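Side-chain contacts in peptidoglycan recognition protein-LC isoform LCx (Drosophila melanogaster, PDB 2F2L), which binds a monomeric disaccharide-tetrapeptide fragment of peptidoglycan through its extracellular domain, jointly with a second protein chain, consistent with a role as an immune receptor for bacterial cell wall: residues V2-K5 and V6-G10; N49-Q52 and S53-D57. All blocks are in the same frame, centred on the assembly; numbering follows the deposited sequence.

Interaction 1: V2-K5 and V6-G10; sequences VILK and VAEWG
Glu-8 folds back on the strand end so that its OE2 accepts the backbone N-H of Lys-5 at 3.0 Å, with an N-H...O angle of 154°. The N-H meets OE2 from above the carboxylate, 44° out of its plane. A water donates to this same OE2, at 2.7 Å, and to Ile-3 O, so two donors grip the oxygen. Leu-4 CD2 lies 3.9 Å from OE2, its branch crossing the extended Glu-8 chain.

Lys-5 O in turn receives Trp-9 N at 3.1 Å, an i+4 bond, and a weak, strongly bent bond from Glu-8 N. With helical backbone angles at Val-6 to Glu-8, this marks a single helical turn; the glutamate returning to the N-H three residues back is one half of a capping box.

A chi1 of 52° sets Trp-9 CG between the backbone N and the carbonyl carbon and brings the indole edge to Leu-4 O, which lies in the ring plane 3.4 Å from CD1. Leu-4 CB is 4.2 Å from the same carbon. Further out, Glu-78 O accepts NE1, and Ser-45, Val-48 and Asn-49 of helix 41-58 pack against the indole.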
loop_
_atom_site.group_PDB
_atom_site.type_symbol
_atom_site.label_atom_id
_atom_site.label_comp_id
_atom_site.label_asym_id
_atom_site.label_seq_id
_atom_site.Cartn_x
_atom_site.Cartn_y
_atom_site.Cartn_z
ATOM N N VAL B 2 -11.896 13.447 -20.406
ATOM C CA VAL B 2 -11.911 14.271 -19.212
ATOM C C VAL B 2 -10.540 14.198 -18.552
ATOM O O VAL B 2 -10.062 13.098 -18.256
ATOM C CB VAL B 2 -12.988 13.774 -18.215
ATOM C CG1 VAL B 2 -13.117 14.733 -17.042
ATOM C CG2 VAL B 2 -14.323 13.644 -18.913
ATOM N N ILE B 3 -9.900 15.356 -18.366
ATOM C CA ILE B 3 -8.733 15.480 -17.480
ATOM C C ILE B 3 -9.103 16.381 -16.302
ATOM O O ILE B 3 -9.327 17.578 -16.478
ATOM C CB ILE B 3 -7.480 16.064 -18.190
ATOM C CG1 ILE B 3 -7.172 15.291 -19.475
ATOM C CG2 ILE B 3 -6.258 16.016 -17.259
ATOM C CD1 ILE B 3 -5.816 15.634 -20.108
ATOM N N LEU B 4 -9.159 15.799 -15.103
ATOM C CA LEU B 4 -9.486 16.559 -13.894
ATOM C C LEU B 4 -8.212 17.143 -13.283
ATOM O O LEU B 4 -7.311 16.405 -12.895
ATOM C CB LEU B 4 -10.184 15.663 -12.862
ATOM C CG LEU B 4 -11.592 15.194 -13.193
ATOM C CD1 LEU B 4 -12.115 14.248 -12.105
ATOM C CD2 LEU B 4 -12.517 16.400 -13.354
ATOM N N LYS B 5 -8.152 18.463 -13.190
ATOM C CA LYS B 5 -7.032 19.142 -12.549
ATOM C C LYS B 5 -6.920 18.817 -11.054
ATOM O O LYS B 5 -7.898 18.394 -10.421
ATOM C CB LYS B 5 -7.150 20.640 -12.734
ATOM C CG LYS B 5 -7.003 21.076 -14.168
ATOM C CD LYS B 5 -7.243 22.567 -14.327
ATOM C CE LYS B 5 -7.172 22.955 -15.779
ATOM N NZ LYS B 5 -7.042 24.435 -15.942
ATOM N N VAL B 6 -5.730 19.043 -10.499
ATOM C CA VAL B 6 -5.472 18.750 -9.077
ATOM C C VAL B 6 -6.583 19.312 -8.186
ATOM O O VAL B 6 -7.162 18.593 -7.355
ATOM C CB VAL B 6 -4.091 19.270 -8.608
ATOM C CG1 VAL B 6 -3.895 19.012 -7.112
ATOM C CG2 VAL B 6 -2.972 18.607 -9.412
ATOM N N ALA B 7 -6.914 20.577 -8.402
ATOM C CA ALA B 7 -7.940 21.244 -7.616
ATOM C C ALA B 7 -9.313 20.600 -7.796
ATOM O O ALA B 7 -10.118 20.570 -6.861
ATOM C CB ALA B 7 -8.000 22.724 -7.980
ATOM N N GLU B 8 -9.581 20.092 -8.997
ATOM C CA GLU B 8 -10.876 19.495 -9.298
ATOM C C GLU B 8 -11.083 18.141 -8.617
ATOM O O GLU B 8 -12.227 17.779 -8.339
ATOM C CB GLU B 8 -11.103 19.417 -10.810
ATOM C CG GLU B 8 -11.398 20.792 -11.415
ATOM C CD GLU B 8 -11.220 20.863 -12.926
ATOM O OE1 GLU B 8 -11.500 21.940 -13.498
ATOM O OE2 GLU B 8 -10.798 19.868 -13.549
ATOM N N TRP B 9 -10.003 17.399 -8.347
ATOM C CA TRP B 9 -10.130 16.190 -7.523
ATOM C C TRP B 9 -9.818 16.430 -6.036
ATOM O O TRP B 9 -9.750 15.496 -5.235
ATOM C CB TRP B 9 -9.354 14.985 -8.095
ATOM C CG TRP B 9 -7.913 15.134 -8.437
ATOM C CD1 TRP B 9 -7.391 15.326 -9.681
ATOM C CD2 TRP B 9 -6.790 14.973 -7.554
ATOM N NE1 TRP B 9 -6.023 15.333 -9.628
ATOM C CE2 TRP B 9 -5.628 15.133 -8.329
ATOM C CE3 TRP B 9 -6.656 14.744 -6.178
ATOM C CZ2 TRP B 9 -4.349 15.060 -7.776
ATOM C CZ3 TRP B 9 -5.389 14.671 -5.632
ATOM C CH2 TRP B 9 -4.254 14.837 -6.422
ATOM N N GLY B 10 -9.681 17.688 -5.656
ATOM C CA GLY B 10 -9.518 18.035 -4.248
ATOM C C GLY B 10 -8.116 17.870 -3.696
ATOM O O GLY B 10 -7.943 17.791 -2.486
HETATM O O HOH W 1 -11.104 19.617 -16.184
#

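Interaction 2: N49-Q52 and S53-D57; sequences NVVQ and SFHMD. With MLD (glcnac(beta1-4)-murnac(1,6-anhydro)-L-ala-gamma-D-glu-meso-a2pm-D-ala), chain G.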
loop_
_atom_site.group_PDB
_atom_site.type_symbol
_atom_site.label_atom_id
_atom_site.label_comp_id
_atom_site.label_asym_id
_atom_site.label_seq_id
_atom_site.Cartn_x
_atom_site.Cartn_y
_atom_site.Cartn_z
ATOM N N ASN B 49 -6.244 11.098 -3.798
ATOM C CA ASN B 49 -5.879 11.798 -2.564
ATOM C C ASN B 49 -4.971 10.977 -1.644
ATOM O O ASN B 49 -3.998 11.501 -1.111
ATOM C CB ASN B 49 -7.129 12.280 -1.822
ATOM C CG ASN B 49 -7.674 13.575 -2.411
ATOM O OD1 ASN B 49 -8.768 13.614 -2.985
ATOM N ND2 ASN B 49 -6.888 14.634 -2.306
ATOM N N VAL B 50 -5.293 9.702 -1.455
ATOM C CA VAL B 50 -4.471 8.823 -0.626
ATOM C C VAL B 50 -3.089 8.658 -1.249
ATOM O O VAL B 50 -2.090 8.724 -0.547
ATOM C CB VAL B 50 -5.141 7.448 -0.376
ATOM C CG1 VAL B 50 -4.229 6.548 0.432
ATOM C CG2 VAL B 50 -6.457 7.629 0.379
ATOM N N VAL B 51 -3.029 8.451 -2.564
ATOM C CA VAL B 51 -1.750 8.394 -3.275
ATOM C C VAL B 51 -0.935 9.671 -3.050
ATOM O O VAL B 51 0.270 9.585 -2.780
ATOM C CB VAL B 51 -1.913 8.117 -4.798
ATOM C CG1 VAL B 51 -0.566 8.306 -5.556
ATOM C CG2 VAL B 51 -2.463 6.692 -5.041
ATOM N N GLN B 52 -1.579 10.841 -3.136
ATOM C CA GLN B 52 -0.863 12.117 -2.941
ATOM C C GLN B 52 -0.266 12.228 -1.534
ATOM O O GLN B 52 0.881 12.658 -1.363
ATOM C CB GLN B 52 -1.752 13.331 -3.237
ATOM C CG GLN B 52 -0.988 14.655 -3.054
ATOM C CD GLN B 52 -1.755 15.866 -3.496
ATOM O OE1 GLN B 52 -2.905 16.064 -3.096
ATOM N NE2 GLN B 52 -1.103 16.731 -4.278
ATOM N N SER B 53 -1.041 11.808 -0.538
ATOM C CA SER B 53 -0.576 11.770 0.844
ATOM C C SER B 53 0.611 10.820 1.035
ATOM O O SER B 53 1.590 11.134 1.704
ATOM C CB SER B 53 -1.729 11.349 1.748
ATOM O OG SER B 53 -1.318 11.468 3.095
ATOM N N PHE B 54 0.517 9.638 0.448
ATOM C CA PHE B 54 1.623 8.677 0.463
ATOM C C PHE B 54 2.922 9.270 -0.113
ATOM O O PHE B 54 4.015 9.108 0.439
ATOM C CB PHE B 54 1.211 7.429 -0.326
ATOM C CG PHE B 54 2.059 6.236 -0.056
ATOM C CD1 PHE B 54 2.004 5.596 1.168
ATOM C CD2 PHE B 54 2.897 5.732 -1.032
ATOM C CE1 PHE B 54 2.794 4.488 1.423
ATOM C CE2 PHE B 54 3.684 4.628 -0.782
ATOM C CZ PHE B 54 3.644 4.014 0.444
ATOM N N HIS B 55 2.803 9.967 -1.229
ATOM C CA HIS B 55 3.969 10.552 -1.880
ATOM C C HIS B 55 4.494 11.786 -1.139
ATOM O O HIS B 55 5.698 11.911 -0.922
ATOM C CB HIS B 55 3.634 10.851 -3.341
ATOM C CG HIS B 55 3.483 9.616 -4.168
ATOM N ND1 HIS B 55 3.182 9.651 -5.511
ATOM C CD2 HIS B 55 3.628 8.305 -3.845
ATOM C CE1 HIS B 55 3.131 8.415 -5.977
ATOM N NE2 HIS B 55 3.401 7.578 -4.989
ATOM N N MET B 56 3.590 12.653 -0.695
ATOM C CA MET B 56 3.994 13.921 -0.060
ATOM C C MET B 56 4.302 13.797 1.441
ATOM O O MET B 56 5.178 14.489 1.944
ATOM C CB MET B 56 2.940 15.019 -0.280
ATOM C CG MET B 56 2.796 15.465 -1.741
ATOM S SD MET B 56 1.496 16.685 -2.049
ATOM C CE MET B 56 2.265 18.174 -1.407
ATOM N N ASP B 57 3.563 12.945 2.141
ATOM C CA ASP B 57 3.673 12.827 3.598
ATOM C C ASP B 57 4.525 11.631 4.001
ATOM O O ASP B 57 5.436 11.773 4.807
ATOM C CB ASP B 57 2.285 12.758 4.258
ATOM C CG ASP B 57 1.385 13.920 3.855
ATOM O OD1 ASP B 57 1.906 15.031 3.630
ATOM O OD2 ASP B 57 0.149 13.743 3.777
HETATM C CAA MLD G . 2.420 -4.777 -7.068
HETATM C CAB MLD G . 3.611 -3.851 -7.255
HETATM O OAC MLD G . 3.702 -3.144 -8.251
HETATM N N2 MLD G . 4.501 -3.881 -6.268
HETATM C C2 MLD G . 5.736 -3.106 -6.253
HETATM C C3 MLD G . 6.875 -4.089 -5.973
HETATM O O3 MLD G . 6.968 -5.123 -6.972
HETATM C C4 MLD G . 8.196 -3.352 -5.776
HETATM O O4 MLD G . 9.144 -4.308 -5.336
HETATM C C5 MLD G . 8.026 -2.279 -4.695
HETATM C C6 MLD G . 9.240 -1.360 -4.464
HETATM O O6 MLD G . 8.992 -0.575 -3.262
HETATM O O5 MLD G . 6.990 -1.400 -5.124
HETATM C C1 MLD G . 5.697 -2.046 -5.167
HETATM O O1 MLD G . 4.733 -1.086 -5.514
HETATM C CA4 MLD G . 4.475 -0.163 -4.429
HETATM C CA5 MLD G . 3.652 -0.706 -3.260
HETATM O OA5 MLD G . 2.392 0.010 -3.031
HETATM C CA6 MLD G . 4.465 -0.243 -2.102
HETATM O OA6 MLD G . 4.072 1.103 -1.923
HETATM C CA1 MLD G . 2.888 1.328 -2.745
HETATM C CA2 MLD G . 3.336 2.014 -4.045
HETATM N NAD MLD G . 2.226 2.829 -4.585
HETATM C CAE MLD G . 2.344 4.119 -4.844
HETATM C CAF MLD G . 1.083 4.768 -5.377
HETATM O OAG MLD G . 3.381 4.766 -4.694
HETATM C CA3 MLD G . 3.743 0.988 -5.100
HETATM O OAH MLD G . 4.635 1.566 -6.117
HETATM C CAI MLD G . 3.974 1.930 -7.353
HETATM C CAJ MLD G . 3.966 0.805 -8.362
HETATM C CAL MLD G . 4.705 3.138 -7.977
HETATM O OAM MLD G . 4.310 3.529 -9.069
HETATM N N MLD G . 5.707 3.707 -7.307
HETATM C CA MLD G . 6.449 4.881 -7.783
HETATM C CB MLD G . 5.689 6.100 -7.249
HETATM C C MLD G . 7.842 4.834 -7.129
HETATM O O MLD G . 7.948 4.702 -5.907
HETATM N NAN MLD G . 8.859 4.914 -7.983
HETATM C CAO MLD G . 10.283 4.890 -7.613
HETATM C CAP MLD G . 11.082 3.886 -8.505
HETATM O OBA MLD G . 12.302 4.069 -8.555
HETATM O OAQ MLD G . 10.484 2.987 -9.146
HETATM C CBB MLD G . 10.895 6.252 -7.922
HETATM C CBC MLD G . 10.410 7.389 -7.039
HETATM C CBD MLD G . 11.180 8.668 -7.413
HETATM O OBE MLD G . 11.667 8.823 -8.533
HETATM N NBF MLD G . 11.276 9.565 -6.454
HETATM C CBG MLD G . 11.977 10.841 -6.647
HETATM C CBH MLD G . 13.490 10.587 -6.805
HETATM O OBI MLD G . 14.083 9.803 -6.066
HETATM N NBJ MLD G . 14.069 11.240 -7.811
HETATM C CBK MLD G . 15.513 11.158 -8.125
HETATM C CBL MLD G . 16.086 12.580 -8.113
HETATM C CBM MLD G . 15.820 10.532 -9.503
HETATM O OBO MLD G . 14.939 10.596 -10.399
HETATM O OBN MLD G . 16.959 10.016 -9.630
HETATM C CBP MLD G . 11.664 11.756 -5.451
HETATM C CBQ MLD G . 12.021 13.225 -5.739
HETATM C CBR MLD G . 11.560 14.138 -4.601
HETATM C CBS MLD G . 11.378 15.594 -5.035
HETATM C CBT MLD G . 10.117 15.714 -5.901
HETATM O OBV MLD G . 9.027 15.629 -5.312
HETATM O OBU MLD G . 10.269 15.894 -7.126
HETATM N NBW MLD G . 12.554 16.037 -5.794
#
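Gln-52 O accepts the backbone N-H of Met-56 at 2.8 Å, and the CB and CG of Met-56 lie against the same oxygen. Bonds from Ser-53 N, Phe-54 N and His-55 N to the carbonyls four residues back repeat the pattern, as an alpha helix requires. This is helix 41-58 of the amidase-like domain, with a wider pi-type turn at 54-57. One face of the helix borders the ligand pocket, where Val-51, Phe-54 and His-55 meet the bound muropeptide.

His-55 is gripped from several directions. With CG beside the backbone N (chi1 -70°), the imidazole runs alongside Val-51, whose CG1 makes a CH-pi contact over the ring face, 4.0 Å from the centroid. Val-51 O also sits above the ring, toward its rim. At the edge, in plane, His-55 NE2 donates to MLD OAG at 2.8 Å and a fairly straight 164°. This oxygen belongs to the acetamido group of the anhydro-muramic unit. Gly-65 N is hydrogen-bonded to ND1, so both ring nitrogens have partners that fix the ring's rotation. The L-alanine methyl CB of the ligand lies 3.7 Å from His-55 CE1.

Phe-54 meets the sugar obliquely, its CE2 being 3.7 Å from OA6. Both Val-51 and Phe-54 also pack on apolar side chains of the other protein chain.

Elsewhere on the helix, the extended Gln-52 runs alongside Met-56, whose SD lies 3.4 Å from Gln-52 NE2. Arg-12, whose N bonds to Gln-52 OE1, is salt-bridged to Asp-57 OD2, which takes the Ser-53 OG hydrogen bond at 2.8 Å from its anti side, 22° out of the carboxylate plane.

Interaction 1 comes first along the chain, on the outermost strand 3-4 of the mixed sheet and the turn that follows it; interaction 2 lies later, wholly within helix 41-58. Their centres are about 15 Å apart, yet the two meet directly: Trp-9 CH2 of 2-10 approaches Gln-52 OE1 of 49-57 to 3.8 Å. Trp-9 thus stands between the edge of the sheet, next to strand 76-78, and the helix. Only interaction 2 of the pair touches the ligand: the Trp-9 side chain is about 11 Å from the muropeptide.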